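Local coordinates for protein inactive glucansucrase (Lactobacillus reuteri, PDB 5JBD) that is an inactive member of glycoside hydrolase family 70, a glucansucrase-type protein built around a TIM-barrel-like domain and carrying a bound calcium ion, at residues M37-A40 with S44-N47; Q501-T504 with L510-S513. All blocks are in the same frame, centred on the assembly; numbering follows the deposited sequence.

Interaction 1: residues M37-A40 with S44-N47; sequences MAFA and SAIN
Ala45 turns its methyl group into the backbone of Ala40, and this small apolar plug is the middle of the contact between 37-40 and 44-47. Its CB lies 3.5 Å from Ala40 O and nearly as close to Ala40 N, while the methyls of the two alanines, CB to CB, are 4.2 Å apart. Phe39 reaches the same methyl from a second direction: its CB is 4.1 Å from Ala45 CB, which sits at the edge of the phenyl ring, near the ring plane, and not over a face. Ile46 extends the patch. Its CG1 branch runs anti to the carbonyl carbon (chi1 -55°) and the chain continues extended, which carries CD1 to 3.7 Å from Ala38 CB and to 3.6 Å from Ala40 O. Methyl and methylene groups thus pack against one another and against the backbone of Ala40, without direct polar pairing between the two arms. Ser44 OG is hydrogen-bonded to Asp42 OD1 between the two segments. The Phe39 ring has Arg60 as a cation-pi partner. Ala38 bonds Ile881 through its backbone and Ile46 touches Leu877, so this N-terminal loop meets the C-terminal end of the modelled chain, consistent with the U-shaped chain course of family 70 proteins. Further backbone bonds join Asn47 to Trp58 of strand 58-59, and, just after that strand, Phe39 and Ala45 to Arg60 and Met37 to Tyr62.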
ATOM      1  N   MET A  37     -45.953  12.952   8.864  1.00 38.13           N
ATOM      2  CA  MET A  37     -45.371  13.604   7.680  1.00 39.37           C
ATOM      3  C   MET A  37     -44.112  14.393   8.027  1.00 38.00           C
ATOM      4  O   MET A  37     -43.976  14.893   9.156  1.00 37.57           O
ATOM      5  CB  MET A  37     -46.395  14.540   7.001  1.00 42.28           C
ATOM      6  CG  MET A  37     -46.657  15.853   7.725  1.00 45.28           C
ATOM      7  SD  MET A  37     -47.865  16.907   6.879  1.00 48.93           S
ATOM      8  CE  MET A  37     -46.802  17.647   5.638  1.00 50.04           C
ATOM      9  N   ALA A  38     -43.209  14.521   7.057  1.00 36.26           N
ATOM     10  CA  ALA A  38     -42.015  15.342   7.236  1.00 36.54           C
ATOM     11  C   ALA A  38     -42.417  16.746   7.633  1.00 37.20           C
ATOM     12  O   ALA A  38     -43.440  17.259   7.161  1.00 38.62           O
ATOM     13  CB  ALA A  38     -41.164  15.373   5.966  1.00 36.12           C
ATOM     14  N   PHE A  39     -41.649  17.355   8.532  1.00 37.09           N
ATOM     15  CA  PHE A  39     -41.942  18.721   8.984  1.00 38.93           C
ATOM     16  C   PHE A  39     -41.865  19.693   7.798  1.00 38.84           C
ATOM     17  O   PHE A  39     -42.671  20.602   7.690  1.00 38.24           O
ATOM     18  CB  PHE A  39     -40.983  19.148  10.104  1.00 38.88           C
ATOM     19  CG  PHE A  39     -41.114  20.594  10.502  1.00 39.95           C
ATOM     20  CD1 PHE A  39     -42.148  21.005  11.329  1.00 41.26           C
ATOM     21  CD2 PHE A  39     -40.199  21.544  10.047  1.00 40.34           C
ATOM     22  CE1 PHE A  39     -42.276  22.339  11.698  1.00 42.15           C
ATOM     23  CE2 PHE A  39     -40.323  22.874  10.406  1.00 41.61           C
ATOM     24  CZ  PHE A  39     -41.357  23.272  11.239  1.00 41.15           C
ATOM     25  N   ALA A  40     -40.880  19.479   6.934  1.00 38.37           N
ATOM     26  CA  ALA A  40     -40.666  20.276   5.724  1.00 39.80           C
ATOM     27  C   ALA A  40     -40.012  19.402   4.655  1.00 40.11           C
ATOM     28  O   ALA A  40     -39.306  18.445   4.979  1.00 38.76           O
ATOM     29  CB  ALA A  40     -39.789  21.485   6.028  1.00 39.24           C
ATOM     30  N   SER A  44     -33.454  20.697   5.833  1.00 41.94           N
ATOM     31  CA  SER A  44     -33.655  21.098   7.224  1.00 40.59           C
ATOM     32  C   SER A  44     -34.492  20.095   8.026  1.00 41.83           C
ATOM     33  O   SER A  44     -34.454  20.128   9.260  1.00 43.09           O
ATOM     34  CB  SER A  44     -34.291  22.497   7.322  1.00 40.97           C
ATOM     35  OG  SER A  44     -35.685  22.462   7.049  1.00 41.38           O
ATOM     36  N   ALA A  45     -35.280  19.252   7.351  1.00 39.20           N
ATOM     37  CA  ALA A  45     -36.071  18.220   8.039  1.00 37.98           C
ATOM     38  C   ALA A  45     -35.918  16.781   7.518  1.00 36.13           C
ATOM     39  O   ALA A  45     -36.482  15.863   8.119  1.00 34.10           O
ATOM     40  CB  ALA A  45     -37.534  18.616   8.033  1.00 39.30           C
ATOM     41  N   ILE A  46     -35.177  16.581   6.429  1.00 35.20           N
ATOM     42  CA  ILE A  46     -35.004  15.243   5.853  1.00 35.43           C
ATOM     43  C   ILE A  46     -33.536  15.024   5.454  1.00 34.85           C
ATOM     44  O   ILE A  46     -33.048  15.676   4.535  1.00 36.28           O
ATOM     45  CB  ILE A  46     -35.917  15.020   4.616  1.00 35.37           C
ATOM     46  CG1 ILE A  46     -37.407  15.290   4.925  1.00 35.98           C
ATOM     47  CG2 ILE A  46     -35.745  13.598   4.081  1.00 35.77           C
ATOM     48  CD1 ILE A  46     -38.293  15.280   3.691  1.00 36.09           C
ATOM     49  N   ASN A  47     -32.835  14.119   6.136  1.00 34.50           N
ATOM     50  CA  ASN A  47     -31.478  13.717   5.699  1.00 35.00           C
ATOM     51  C   ASN A  47     -31.580  13.169   4.266  1.00 34.23           C
ATOM     52  O   ASN A  47     -32.508  12.418   3.940  1.00 34.67           O
ATOM     53  CB  ASN A  47     -30.858  12.626   6.598  1.00 35.48           C
ATOM     54  CG  ASN A  47     -30.360  13.127   7.985  1.00 37.33           C
ATOM     55  OD1 ASN A  47     -30.126  12.305   8.896  1.00 40.08           O
ATOM     56  ND2 ASN A  47     -30.191  14.445   8.160  1.00 38.44           N
TER

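Interaction 2: residues Q501-T504 with L510-S513; sequences QTMT and LLAS
A beta hairpin formed by strands 501-505 and 510-515 supplies this contact; the axes of 501-504 and 510-513 run antiparallel and approach to 4.7 Å at 171°. Thr504 and Ala512 make the hydrogen-bonded pair: Thr504 N donates to Ala512 O and Ala512 N to Thr504 O, both at 2.9 Å. Met503 and Ser513 form the adjacent non-hydrogen-bonded pair; Met503 CA also makes a CA-H...O contact with Ala512 O at 3.3 Å. On the face bearing Met503 and Ser513 the side chains add their own links. Gln501, with CG opposite the backbone N and the chain extended beyond it, brings NE2 to 2.8 Å from Ser513 OG, with the hydroxyl oxygen close to the amide plane and an N-H...O angle of 149°. NE2 also bonds Asn456 OD1 and OE1 accepts from Lys457 N, which should fix the rotation of the amide. Met503 passes its CG 3.5 Å from Ser513 OG, then bends at chi3 (74°) to set CE against both methyls of Leu511, 3.7 Å from CD1 and CD2. The antiparallel sheet, coming after barrel strand 460-464 in sequence, is consistent with the beta-sheet domain C of family 70 proteins. Leu365 and Ile366 of helix 364-367 cover Met503 and Leu511, while Ala512 touches Ile554 of strand 550-555. Strands 375-376 and 537-542 continue the sheet on the two flanks of the hairpin.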
ATOM      1  N   GLN A 501      31.246  -9.203 -12.704  1.00 20.63           N
ATOM      2  CA  GLN A 501      30.746 -10.252 -11.830  1.00 20.83           C
ATOM      3  C   GLN A 501      30.692 -11.569 -12.580  1.00 21.53           C
ATOM      4  O   GLN A 501      30.231 -11.617 -13.727  1.00 20.81           O
ATOM      5  CB  GLN A 501      29.333  -9.942 -11.323  1.00 20.94           C
ATOM      6  CG  GLN A 501      28.778 -11.017 -10.386  1.00 20.46           C
ATOM      7  CD  GLN A 501      27.448 -10.638  -9.769  1.00 20.18           C
ATOM      8  OE1 GLN A 501      26.802  -9.695 -10.214  1.00 19.47           O
ATOM      9  NE2 GLN A 501      27.035 -11.364  -8.736  1.00 20.84           N
ATOM     10  N   THR A 502      31.115 -12.629 -11.898  1.00 21.84           N
ATOM     11  CA  THR A 502      30.985 -14.001 -12.383  1.00 23.13           C
ATOM     12  C   THR A 502      30.408 -14.859 -11.267  1.00 22.35           C
ATOM     13  O   THR A 502      30.898 -14.834 -10.142  1.00 22.81           O
ATOM     14  CB  THR A 502      32.359 -14.568 -12.827  1.00 24.29           C
ATOM     15  OG1 THR A 502      32.936 -13.709 -13.820  1.00 23.31           O
ATOM     16  CG2 THR A 502      32.229 -15.993 -13.400  1.00 26.67           C
ATOM     17  N   MET A 503      29.347 -15.588 -11.576  1.00 22.11           N
ATOM     18  CA  MET A 503      28.744 -16.535 -10.647  1.00 23.05           C
ATOM     19  C   MET A 503      28.913 -17.928 -11.227  1.00 23.97           C
ATOM     20  O   MET A 503      28.474 -18.193 -12.351  1.00 23.64           O
ATOM     21  CB  MET A 503      27.263 -16.265 -10.461  1.00 24.54           C
ATOM     22  CG  MET A 503      26.934 -14.939  -9.802  1.00 24.81           C
ATOM     23  SD  MET A 503      25.164 -14.747  -9.459  1.00 27.28           S
ATOM     24  CE  MET A 503      24.959 -15.830  -8.063  1.00 28.85           C
ATOM     25  N   THR A 504      29.487 -18.819 -10.434  1.00 22.40           N
ATOM     26  CA  THR A 504      29.922 -20.136 -10.897  1.00 24.10           C
ATOM     27  C   THR A 504      29.555 -21.217  -9.877  1.00 23.41           C
ATOM     28  O   THR A 504      29.861 -21.061  -8.702  1.00 23.16           O
ATOM     29  CB  THR A 504      31.446 -20.100 -11.070  1.00 25.10           C
ATOM     30  OG1 THR A 504      31.797 -19.093 -12.022  1.00 27.19           O
ATOM     31  CG2 THR A 504      31.992 -21.426 -11.557  1.00 27.19           C
ATOM     32  N   LEU A 510      26.328 -25.440  -4.422  1.00 24.96           N
ATOM     33  CA  LEU A 510      27.200 -24.384  -3.902  1.00 23.97           C
ATOM     34  C   LEU A 510      27.705 -23.528  -5.049  1.00 23.68           C
ATOM     35  O   LEU A 510      28.163 -24.068  -6.055  1.00 22.44           O
ATOM     36  CB  LEU A 510      28.383 -25.015  -3.168  1.00 25.15           C
ATOM     37  CG  LEU A 510      29.495 -24.104  -2.608  1.00 25.36           C
ATOM     38  CD1 LEU A 510      29.039 -23.413  -1.332  1.00 25.76           C
ATOM     39  CD2 LEU A 510      30.731 -24.933  -2.332  1.00 26.39           C
ATOM     40  N   LEU A 511      27.648 -22.199  -4.894  1.00 23.23           N
ATOM     41  CA  LEU A 511      28.249 -21.312  -5.880  1.00 22.57           C
ATOM     42  C   LEU A 511      29.160 -20.259  -5.277  1.00 22.13           C
ATOM     43  O   LEU A 511      29.096 -19.980  -4.071  1.00 22.84           O
ATOM     44  CB  LEU A 511      27.168 -20.690  -6.753  1.00 24.37           C
ATOM     45  CG  LEU A 511      26.234 -19.599  -6.233  1.00 25.88           C
ATOM     46  CD1 LEU A 511      26.935 -18.256  -6.038  1.00 24.89           C
ATOM     47  CD2 LEU A 511      25.091 -19.439  -7.226  1.00 26.47           C
ATOM     48  N   ALA A 512      30.006 -19.698  -6.141  1.00 20.45           N
ATOM     49  CA  ALA A 512      30.874 -18.558  -5.843  1.00 19.31           C
ATOM     50  C   ALA A 512      30.440 -17.389  -6.714  1.00 20.03           C
ATOM     51  O   ALA A 512      30.308 -17.532  -7.949  1.00 20.25           O
ATOM     52  CB  ALA A 512      32.332 -18.914  -6.106  1.00 19.70           C
ATOM     53  N   SER A 513      30.136 -16.265  -6.066  1.00 20.12           N
ATOM     54  CA  SER A 513      29.809 -15.005  -6.740  1.00 19.63           C
ATOM     55  C   SER A 513      30.962 -14.055  -6.471  1.00 20.46           C
ATOM     56  O   SER A 513      31.226 -13.722  -5.321  1.00 21.13           O
ATOM     57  CB  SER A 513      28.505 -14.424  -6.211  1.00 18.83           C
ATOM     58  OG  SER A 513      28.151 -13.272  -6.949  1.00 18.16           O
TER

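Interactions 1 and 2 lie on opposite sides of the centre of the chain, about 42 Å and 35 Å from it. Their own centres are about 78 Å apart and their nearest atoms about 64 Å apart, so neither touches the other. Along the sequence interaction 1 precedes all eight parallel barrel strands, whereas interaction 2 falls between two of them, 460-464 and 652-654. The contrast is instructive: interaction 1 joins irregular loop arms through methyl groups, whereas interaction 2 rests on the backbone pairing of a hairpin. Neither includes a ligand of the calcium ion, which is bound by Glu237, Asp243, Asn287 and Asn751.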